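Local structure of mannonate dehydratase (Streptococcus suis, 3BDK) at residues 131-136 with 145-150; 260-265 with 288-293; 297-302 with 329-334. The protein probably catalyses the dehydration of D-mannonate to 2-dehydro-3-deoxy-D-gluconate with a manganese or ferrous ion as cofactor. All blocks are in the same frame, centred on the assembly; numbering follows the deposited sequence.

Contact 1. Residues 131-136 with 145-150; sequences WTRSDL and TSLAFL. With DNO (D-mannose), chain C.
S134 and D135 both turn their backbone N-H groups onto the carbonyl of A148. S134 N gives the better bond, 2.9 Å to A148 O; the one from D135 N to the same oxygen is weak. A148 N answers with a 2.9 Å bond to D135 O. Two residues thus face one, a classic beta bulge at the start of the hairpin made by strands 135-139 and 145-150. R133, next to the bulge, crosses L147 at about a right angle, its NE 3.9 Å from L147 CB. Bent at chi2 (-58°), the chain brings NH1 back to T132 O at 3.1 Å; that oxygen lies in the guanidinium plane, while NH1 sits above the carbonyl plane. NH1 also forms a salt bridge with D222, and NH2 one with E299. F149 and T132 meet obliquely, F149 CE1 3.7 Å from T132 CG2, and the ring of F297 meets that of F149. L136 CD2 reaches L147 CD2 at 4.2 Å. At the start of the segment, W131 brings NE1 to 2.9 Å from O4 of the bound D-mannose, with O4 near the indole plane.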
loop_
_atom_site.group_PDB
_atom_site.type_symbol
_atom_site.label_atom_id
_atom_site.label_comp_id
_atom_site.label_asym_id
_atom_site.label_seq_id
_atom_site.Cartn_x
_atom_site.Cartn_y
_atom_site.Cartn_z
ATOM N N TRP A 131 -17.070 19.801 5.648
ATOM C CA TRP A 131 -16.160 19.858 4.519
ATOM C C TRP A 131 -16.960 20.359 3.324
ATOM O O TRP A 131 -18.194 20.379 3.349
ATOM C CB TRP A 131 -15.547 18.481 4.231
ATOM C CG TRP A 131 -16.571 17.399 4.054
ATOM C CD1 TRP A 131 -17.086 16.599 5.022
ATOM C CD2 TRP A 131 -17.225 17.019 2.835
ATOM N NE1 TRP A 131 -18.011 15.734 4.489
ATOM C CE2 TRP A 131 -18.121 15.971 3.149
ATOM C CE3 TRP A 131 -17.141 17.461 1.506
ATOM C CZ2 TRP A 131 -18.924 15.347 2.183
ATOM C CZ3 TRP A 131 -17.952 16.838 0.540
ATOM C CH2 TRP A 131 -18.825 15.796 0.889
ATOM N N THR A 132 -16.256 20.755 2.277
ATOM C CA THR A 132 -16.889 21.232 1.069
ATOM C C THR A 132 -16.039 20.765 -0.098
ATOM O O THR A 132 -14.822 20.979 -0.119
ATOM C CB THR A 132 -16.959 22.757 1.101
ATOM O OG1 THR A 132 -17.773 23.166 2.205
ATOM C CG2 THR A 132 -17.527 23.337 -0.197
ATOM N N ARG A 133 -16.674 20.108 -1.055
ATOM C CA ARG A 133 -16.015 19.778 -2.296
ATOM C C ARG A 133 -16.890 20.305 -3.416
ATOM O O ARG A 133 -18.096 20.449 -3.236
ATOM C CB ARG A 133 -15.814 18.268 -2.431
ATOM C CG ARG A 133 -14.888 17.632 -1.385
ATOM C CD ARG A 133 -13.475 18.265 -1.383
ATOM N NE ARG A 133 -12.579 17.573 -0.465
ATOM C CZ ARG A 133 -12.285 17.981 0.768
ATOM N NH1 ARG A 133 -12.801 19.110 1.250
ATOM N NH2 ARG A 133 -11.467 17.253 1.524
ATOM N N SER A 134 -16.281 20.613 -4.561
ATOM C CA SER A 134 -17.012 21.051 -5.735
ATOM C C SER A 134 -17.371 19.836 -6.584
ATOM O O SER A 134 -18.271 19.894 -7.427
ATOM C CB SER A 134 -16.149 22.007 -6.560
ATOM O OG SER A 134 -15.625 21.352 -7.711
ATOM N N ASP A 135 -16.650 18.735 -6.375
ATOM C CA ASP A 135 -16.710 17.604 -7.305
ATOM C C ASP A 135 -16.201 16.328 -6.659
ATOM O O ASP A 135 -15.050 16.272 -6.212
ATOM C CB ASP A 135 -15.900 17.938 -8.570
ATOM C CG ASP A 135 -16.083 16.914 -9.690
ATOM O OD1 ASP A 135 -16.753 15.875 -9.497
ATOM O OD2 ASP A 135 -15.522 17.152 -10.778
ATOM N N LEU A 136 -17.056 15.304 -6.669
ATOM C CA LEU A 136 -16.854 14.072 -5.920
ATOM C C LEU A 136 -16.452 12.892 -6.788
ATOM O O LEU A 136 -16.464 11.736 -6.332
ATOM C CB LEU A 136 -18.109 13.715 -5.119
ATOM C CG LEU A 136 -18.780 14.802 -4.266
ATOM C CD1 LEU A 136 -20.025 14.220 -3.627
ATOM C CD2 LEU A 136 -17.866 15.362 -3.204
ATOM N N THR A 145 -10.508 8.419 -9.999
ATOM C CA THR A 145 -11.173 9.694 -9.659
ATOM C C THR A 145 -11.075 10.027 -8.177
ATOM O O THR A 145 -10.948 9.129 -7.342
ATOM C CB THR A 145 -12.668 9.713 -10.048
ATOM O OG1 THR A 145 -13.405 8.849 -9.175
ATOM C CG2 THR A 145 -12.889 9.303 -11.501
ATOM N N SER A 146 -11.145 11.315 -7.841
ATOM C CA SER A 146 -10.995 11.742 -6.443
ATOM C C SER A 146 -11.723 13.057 -6.134
ATOM O O SER A 146 -12.160 13.767 -7.038
ATOM C CB SER A 146 -9.519 11.863 -6.066
ATOM O OG SER A 146 -8.951 13.033 -6.647
ATOM N N LEU A 147 -11.867 13.368 -4.853
ATOM C CA LEU A 147 -12.589 14.567 -4.449
ATOM C C LEU A 147 -11.747 15.797 -4.744
ATOM O O LEU A 147 -10.535 15.808 -4.530
ATOM C CB LEU A 147 -12.910 14.532 -2.954
ATOM C CG LEU A 147 -13.367 13.239 -2.296
ATOM C CD1 LEU A 147 -13.614 13.505 -0.830
ATOM C CD2 LEU A 147 -14.645 12.750 -2.934
ATOM N N ALA A 148 -12.400 16.844 -5.225
ATOM C CA ALA A 148 -11.699 18.058 -5.508
ATOM C C ALA A 148 -12.573 19.211 -5.081
ATOM O O ALA A 148 -13.802 19.147 -5.182
ATOM C CB ALA A 148 -11.360 18.144 -6.986
ATOM N N PHE A 149 -11.915 20.242 -4.558
ATOM C CA PHE A 149 -12.495 21.546 -4.332
ATOM C C PHE A 149 -11.866 22.504 -5.331
ATOM O O PHE A 149 -10.698 22.865 -5.194
ATOM C CB PHE A 149 -12.171 22.004 -2.913
ATOM C CG PHE A 149 -12.689 23.368 -2.578
ATOM C CD1 PHE A 149 -14.003 23.539 -2.139
ATOM C CD2 PHE A 149 -11.872 24.482 -2.683
ATOM C CE1 PHE A 149 -14.488 24.796 -1.818
ATOM C CE2 PHE A 149 -12.355 25.749 -2.375
ATOM C CZ PHE A 149 -13.667 25.904 -1.938
ATOM N N LEU A 150 -12.628 22.914 -6.335
ATOM C CA LEU A 150 -12.125 23.877 -7.305
ATOM C C LEU A 150 -12.847 25.197 -7.116
ATOM O O LEU A 150 -14.036 25.334 -7.438
ATOM C CB LEU A 150 -12.302 23.374 -8.738
ATOM C CG LEU A 150 -11.415 22.282 -9.340
ATOM C CD1 LEU A 150 -11.489 20.988 -8.552
ATOM C CD2 LEU A 150 -11.801 22.006 -10.817
HETATM C C1 DNO C . -14.212 15.052 5.824
HETATM C C2 DNO C . -14.069 13.634 6.401
HETATM C C3 DNO C . -15.415 12.937 6.775
HETATM C C4 DNO C . -16.433 13.601 7.758
HETATM C C5 DNO C . -15.906 14.375 9.004
HETATM C C6 DNO C . -16.947 14.314 10.128
HETATM O O1 DNO C . -13.246 15.616 5.306
HETATM O O2 DNO C . -13.142 13.632 7.501
HETATM O O3 DNO C . -15.118 11.647 7.301
HETATM O O4 DNO C . -17.359 14.404 7.014
HETATM O O5 DNO C . -14.666 13.865 9.519
HETATM O O6 DNO C . -17.737 15.507 10.109
#

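Contact 2. Residues 260-265 with 288-293; sequences SYASDP and RNVTAG
S260 meets R288 in the one hydrogen bond between 260-265 and 288-293, a weak one: R288 NH2 lies 3.2 Å from S260 OG, and the N-H is bent well off the line at 132°. The hydroxyl comes to the edge of the guanidinium, close to its plane. R288 runs extended to CD and then turns about the CG-CD bond (chi3 50°), which swings the guanidinium back toward the helix; the nearest atoms of the side chain are about 5 Å from both the manganese and the bound D-mannose. A long, weak ion pair links it to E299. Two residues on, the methyl of A262 meets a branch of V290, CB to CG2 at 4.1 Å. The hydroxyl of S263 lies beside both methyls of V290, with S263 OG 3.8 Å from CG2, but its hydrogen bond goes back to the carbonyl of G259. Backbone carbonyls then take over: S263 O lies 3.4 Å from A292 CB, and A262 O approaches the same methyl at 3.6 Å, so this small side chain is packed against backbone carbonyls. P265 ends the segment, its CD 4.1 Å from A292 CB and its CG 3.9 Å from G293 O. V290 and A292 point toward the helix, whereas T291, between them, points away and packs on T380 of the second subunit. Helix 258-262, which follows barrel strand 252-257, and the chain after it therefore pack against the side of strand 290-293 that carries V290 and A292. That strand is one of the two outermost in the antiparallel sheet within this chain, with strand 296-299 alongside and helix 269-278 packed against Y261 and A262.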
loop_
_atom_site.group_PDB
_atom_site.type_symbol
_atom_site.label_atom_id
_atom_site.label_comp_id
_atom_site.label_asym_id
_atom_site.label_seq_id
_atom_site.Cartn_x
_atom_site.Cartn_y
_atom_site.Cartn_z
ATOM N N SER A 260 -5.758 18.371 5.091
ATOM C CA SER A 260 -6.635 19.529 5.271
ATOM C C SER A 260 -5.795 20.768 5.319
ATOM O O SER A 260 -6.066 21.723 4.606
ATOM C CB SER A 260 -7.472 19.415 6.547
ATOM O OG SER A 260 -8.646 18.635 6.312
ATOM N N TYR A 261 -4.748 20.734 6.135
ATOM C CA TYR A 261 -3.814 21.837 6.223
ATOM C C TYR A 261 -3.056 22.138 4.930
ATOM O O TYR A 261 -2.829 23.309 4.629
ATOM C CB TYR A 261 -2.834 21.637 7.369
ATOM C CG TYR A 261 -3.433 21.880 8.732
ATOM C CD1 TYR A 261 -3.331 20.923 9.742
ATOM C CD2 TYR A 261 -4.080 23.075 9.024
ATOM C CE1 TYR A 261 -3.868 21.152 10.996
ATOM C CE2 TYR A 261 -4.625 23.306 10.265
ATOM C CZ TYR A 261 -4.525 22.343 11.249
ATOM O OH TYR A 261 -5.090 22.579 12.491
ATOM N N ALA A 262 -2.654 21.125 4.162
ATOM C CA ALA A 262 -1.848 21.419 2.952
ATOM C C ALA A 262 -2.670 21.917 1.781
ATOM O O ALA A 262 -2.128 22.329 0.764
ATOM C CB ALA A 262 -1.014 20.220 2.521
ATOM N N SER A 263 -3.982 21.863 1.940
ATOM C CA SER A 263 -4.930 22.341 0.922
ATOM C C SER A 263 -4.780 23.825 0.738
ATOM O O SER A 263 -5.083 24.340 -0.312
ATOM C CB SER A 263 -6.354 21.982 1.316
ATOM O OG SER A 263 -6.446 20.567 1.411
ATOM N N ASP A 264 -4.274 24.495 1.770
ATOM C CA ASP A 264 -3.802 25.854 1.628
ATOM C C ASP A 264 -2.268 25.932 1.500
ATOM O O ASP A 264 -1.559 25.780 2.488
ATOM C CB ASP A 264 -4.264 26.718 2.807
ATOM C CG ASP A 264 -4.122 28.210 2.523
ATOM O OD1 ASP A 264 -3.040 28.645 2.073
ATOM O OD2 ASP A 264 -5.110 28.946 2.731
ATOM N N PRO A 265 -1.760 26.239 0.296
ATOM C CA PRO A 265 -0.316 26.425 0.015
ATOM C C PRO A 265 0.463 27.286 1.033
ATOM O O PRO A 265 1.675 27.162 1.152
ATOM C CB PRO A 265 -0.325 27.161 -1.323
ATOM C CG PRO A 265 -1.579 26.657 -2.008
ATOM C CD PRO A 265 -2.591 26.458 -0.900
ATOM N N ARG A 288 -3.670 12.115 4.764
ATOM C CA ARG A 288 -4.172 12.159 3.396
ATOM C C ARG A 288 -3.376 13.145 2.547
ATOM O O ARG A 288 -2.797 14.100 3.067
ATOM C CB ARG A 288 -5.656 12.531 3.382
ATOM C CG ARG A 288 -6.118 13.185 2.091
ATOM C CD ARG A 288 -7.613 13.467 2.119
ATOM N NE ARG A 288 -8.013 14.166 3.337
ATOM C CZ ARG A 288 -8.319 15.458 3.390
ATOM N NH1 ARG A 288 -8.270 16.199 2.292
ATOM N NH2 ARG A 288 -8.674 16.010 4.543
ATOM N N ASN A 289 -3.351 12.908 1.240
ATOM C CA ASN A 289 -2.518 13.691 0.335
ATOM C C ASN A 289 -3.347 14.540 -0.622
ATOM O O ASN A 289 -4.344 14.076 -1.174
ATOM C CB ASN A 289 -1.578 12.776 -0.453
ATOM C CG ASN A 289 -0.324 13.490 -0.917
ATOM O OD1 ASN A 289 -0.148 14.683 -0.671
ATOM N ND2 ASN A 289 0.556 12.761 -1.593
ATOM N N VAL A 290 -2.927 15.786 -0.815
ATOM C CA VAL A 290 -3.586 16.680 -1.759
ATOM C C VAL A 290 -2.568 17.411 -2.629
ATOM O O VAL A 290 -1.391 17.501 -2.279
ATOM C CB VAL A 290 -4.467 17.715 -1.036
ATOM C CG1 VAL A 290 -5.472 17.017 -0.132
ATOM C CG2 VAL A 290 -3.604 18.682 -0.240
ATOM N N THR A 291 -3.029 17.930 -3.762
ATOM C CA THR A 291 -2.270 18.921 -4.515
ATOM C C THR A 291 -3.093 20.216 -4.528
ATOM O O THR A 291 -4.316 20.167 -4.483
ATOM C CB THR A 291 -1.934 18.433 -5.919
ATOM O OG1 THR A 291 -1.123 19.408 -6.581
ATOM C CG2 THR A 291 -3.185 18.179 -6.713
ATOM N N ALA A 292 -2.442 21.374 -4.543
ATOM C CA ALA A 292 -3.154 22.601 -4.179
ATOM C C ALA A 292 -2.609 23.814 -4.897
ATOM O O ALA A 292 -1.467 23.822 -5.318
ATOM C CB ALA A 292 -3.122 22.814 -2.670
ATOM N N GLY A 293 -3.448 24.831 -5.063
ATOM C CA GLY A 293 -2.996 26.115 -5.577
ATOM C C GLY A 293 -3.879 27.268 -5.112
ATOM O O GLY A 293 -4.725 27.130 -4.195
#

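Contact 3. Residues 297-302 with 329-334. With MN (manganese (II) ion), chain D; DNO (D-mannose), chain C.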
loop_
_atom_site.group_PDB
_atom_site.type_symbol
_atom_site.label_atom_id
_atom_site.label_comp_id
_atom_site.label_asym_id
_atom_site.label_seq_id
_atom_site.Cartn_x
_atom_site.Cartn_y
_atom_site.Cartn_z
ATOM N N PHE A 297 -7.874 22.808 -4.696
ATOM C CA PHE A 297 -7.111 21.611 -4.369
ATOM C C PHE A 297 -7.824 20.343 -4.777
ATOM O O PHE A 297 -9.044 20.331 -4.971
ATOM C CB PHE A 297 -6.783 21.562 -2.872
ATOM C CG PHE A 297 -7.985 21.434 -1.988
ATOM C CD1 PHE A 297 -8.636 22.556 -1.516
ATOM C CD2 PHE A 297 -8.453 20.189 -1.603
ATOM C CE1 PHE A 297 -9.756 22.444 -0.686
ATOM C CE2 PHE A 297 -9.586 20.070 -0.779
ATOM C CZ PHE A 297 -10.229 21.212 -0.320
ATOM N N GLN A 298 -7.038 19.275 -4.887
ATOM C CA GLN A 298 -7.537 17.976 -5.263
ATOM C C GLN A 298 -6.827 16.882 -4.489
ATOM O O GLN A 298 -5.586 16.859 -4.414
ATOM C CB GLN A 298 -7.359 17.729 -6.753
ATOM C CG GLN A 298 -7.866 16.327 -7.129
ATOM C CD GLN A 298 -8.139 16.108 -8.587
ATOM O OE1 GLN A 298 -8.556 15.027 -8.959
ATOM N NE2 GLN A 298 -7.909 17.110 -9.422
ATOM N N GLU A 299 -7.621 15.976 -3.920
ATOM C CA GLU A 299 -7.100 14.819 -3.215
ATOM C C GLU A 299 -6.423 13.868 -4.204
ATOM O O GLU A 299 -6.905 13.682 -5.322
ATOM C CB GLU A 299 -8.226 14.110 -2.471
ATOM C CG GLU A 299 -8.820 14.972 -1.375
ATOM C CD GLU A 299 -9.897 14.289 -0.527
ATOM O OE1 GLU A 299 -9.878 13.038 -0.374
ATOM O OE2 GLU A 299 -10.753 15.041 -0.002
ATOM N N THR A 300 -5.310 13.277 -3.776
ATOM C CA THR A 300 -4.537 12.393 -4.631
ATOM C C THR A 300 -4.298 11.055 -3.961
ATOM O O THR A 300 -4.839 10.772 -2.903
ATOM C CB THR A 300 -3.150 13.007 -5.008
ATOM O OG1 THR A 300 -2.345 13.149 -3.833
ATOM C CG2 THR A 300 -3.311 14.356 -5.693
ATOM N N ALA A 301 -3.488 10.230 -4.601
ATOM C CA ALA A 301 -2.989 8.990 -4.012
ATOM C C ALA A 301 -2.102 9.372 -2.847
ATOM O O ALA A 301 -1.562 10.471 -2.820
ATOM C CB ALA A 301 -2.185 8.225 -5.050
ATOM N N HIS A 302 -1.930 8.470 -1.887
ATOM C CA HIS A 302 -1.184 8.829 -0.696
ATOM C C HIS A 302 0.290 9.063 -1.009
ATOM O O HIS A 302 0.906 9.910 -0.423
ATOM C CB HIS A 302 -1.393 7.794 0.402
ATOM C CG HIS A 302 -2.823 7.682 0.852
ATOM N ND1 HIS A 302 -3.742 6.872 0.218
ATOM C CD2 HIS A 302 -3.494 8.298 1.856
ATOM C CE1 HIS A 302 -4.911 6.988 0.819
ATOM N NE2 HIS A 302 -4.790 7.842 1.816
ATOM N N PRO A 329 -4.985 6.480 7.369
ATOM C CA PRO A 329 -5.265 6.829 5.972
ATOM C C PRO A 329 -6.662 7.414 5.804
ATOM O O PRO A 329 -7.651 6.687 5.899
ATOM C CB PRO A 329 -5.168 5.481 5.255
ATOM C CG PRO A 329 -5.529 4.482 6.295
ATOM C CD PRO A 329 -4.992 5.024 7.589
ATOM N N ASP A 330 -6.738 8.718 5.557
ATOM C CA ASP A 330 -7.999 9.360 5.203
ATOM C C ASP A 330 -8.410 9.016 3.775
ATOM O O ASP A 330 -7.986 8.000 3.224
ATOM C CB ASP A 330 -7.893 10.876 5.369
ATOM C CG ASP A 330 -9.045 11.456 6.165
ATOM O OD1 ASP A 330 -10.146 10.866 6.138
ATOM O OD2 ASP A 330 -8.851 12.502 6.820
ATOM N N HIS A 331 -9.236 9.870 3.181
ATOM C CA HIS A 331 -9.921 9.535 1.938
ATOM C C HIS A 331 -9.000 8.777 0.988
ATOM O O HIS A 331 -7.782 8.946 1.023
ATOM C CB HIS A 331 -10.450 10.800 1.259
ATOM C CG HIS A 331 -11.220 11.700 2.176
ATOM N ND1 HIS A 331 -10.678 12.229 3.327
ATOM C CD2 HIS A 331 -12.491 12.163 2.109
ATOM C CE1 HIS A 331 -11.583 12.981 3.931
ATOM N NE2 HIS A 331 -12.690 12.957 3.213
ATOM N N GLY A 332 -9.591 7.942 0.140
ATOM C CA GLY A 332 -8.884 7.380 -0.995
ATOM C C GLY A 332 -9.561 7.696 -2.315
ATOM O O GLY A 332 -10.706 8.146 -2.343
ATOM N N ARG A 333 -8.850 7.457 -3.412
ATOM C CA ARG A 333 -9.439 7.552 -4.742
ATOM C C ARG A 333 -10.520 6.496 -4.944
ATOM O O ARG A 333 -10.544 5.478 -4.250
ATOM C CB ARG A 333 -8.359 7.412 -5.817
ATOM C CG ARG A 333 -7.228 8.420 -5.695
ATOM C CD ARG A 333 -5.871 7.739 -5.774
ATOM N NE ARG A 333 -5.593 7.226 -7.113
ATOM C CZ ARG A 333 -5.133 6.005 -7.363
ATOM N NH1 ARG A 333 -4.895 5.166 -6.365
ATOM N NH2 ARG A 333 -4.908 5.622 -8.613
ATOM N N ARG A 334 -11.411 6.743 -5.898
ATOM C CA ARG A 334 -12.301 5.704 -6.402
ATOM C C ARG A 334 -11.626 4.880 -7.493
ATOM O O ARG A 334 -11.551 5.302 -8.647
ATOM C CB ARG A 334 -13.597 6.320 -6.935
ATOM C CG ARG A 334 -14.685 5.306 -7.246
ATOM C CD ARG A 334 -15.918 5.981 -7.826
ATOM N NE ARG A 334 -16.595 6.821 -6.842
ATOM C CZ ARG A 334 -17.129 6.367 -5.712
ATOM N NH1 ARG A 334 -17.068 5.075 -5.420
ATOM N NH2 ARG A 334 -17.726 7.205 -4.876
HETATM MN MN MN D . -10.752 13.642 7.873
HETATM C C1 DNO C . -14.212 15.052 5.824
HETATM C C2 DNO C . -14.069 13.634 6.401
HETATM C C3 DNO C . -15.415 12.937 6.775
HETATM C C4 DNO C . -16.433 13.601 7.758
HETATM C C5 DNO C . -15.906 14.375 9.004
HETATM C C6 DNO C . -16.947 14.314 10.128
HETATM O O1 DNO C . -13.246 15.616 5.306
HETATM O O2 DNO C . -13.142 13.632 7.501
HETATM O O3 DNO C . -15.118 11.647 7.301
HETATM O O4 DNO C . -17.359 14.404 7.014
HETATM O O5 DNO C . -14.666 13.865 9.519
HETATM O O6 DNO C . -17.737 15.507 10.109
#
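E299 stands its carboxylate nearly upright over one face of the H331 imidazole, OE2 3.9 Å above the ring plane and offset toward the rim. The two planes are 81° apart, and E299 keeps R133 as its salt-bridge partner. An edge of the imidazole looks at the bound D-mannose, H331 CE1 lying 3.4 Å from its O1, while Y345 meets the ring as well. Before it in the chain, D330 binds the manganese through OD2 at 2.5 Å; its OD1 is paired with R328. The backbone of D330 is touched from the other segment by H302, whose NE2 makes a weak 3.5 Å bond to D330 O, in the plane of the imidazole. Further along the chain R333 bends at chi2 and chi3 and rests its aliphatic part on A301, CD 3.6 Å from A301 CA, before the guanidinium leaves for D142, D349 and the A41 carbonyl of the second subunit. H219, H286 and O2 of the sugar complete the manganese site, which lies, as expected of a xylose isomerase-like TIM barrel, at the C-terminal ends of the parallel strands, here just after strand 327-328.

From the N terminus, contact 1 comes first and closes the short hairpin loop between 136 and 145, soon after barrel strand 120-123. Contact 2 closes a longer loop of 22 residues carrying helix 269-278 and strand 282-286. Contact 3 closes the last, which takes in helix 311-320 and strand 327-328. The loops follow in series; none nests or crosses. Strands 145-150, 296-299 and 290-293 lie side by side, so all three contacts share one antiparallel sheet: T291 N bonds to Q298 O between contacts 2 and 3, and S146 OG reaches the backbone of E299 between contacts 1 and 3. That sheet is thereby tied to the metal-bearing end of the barrel.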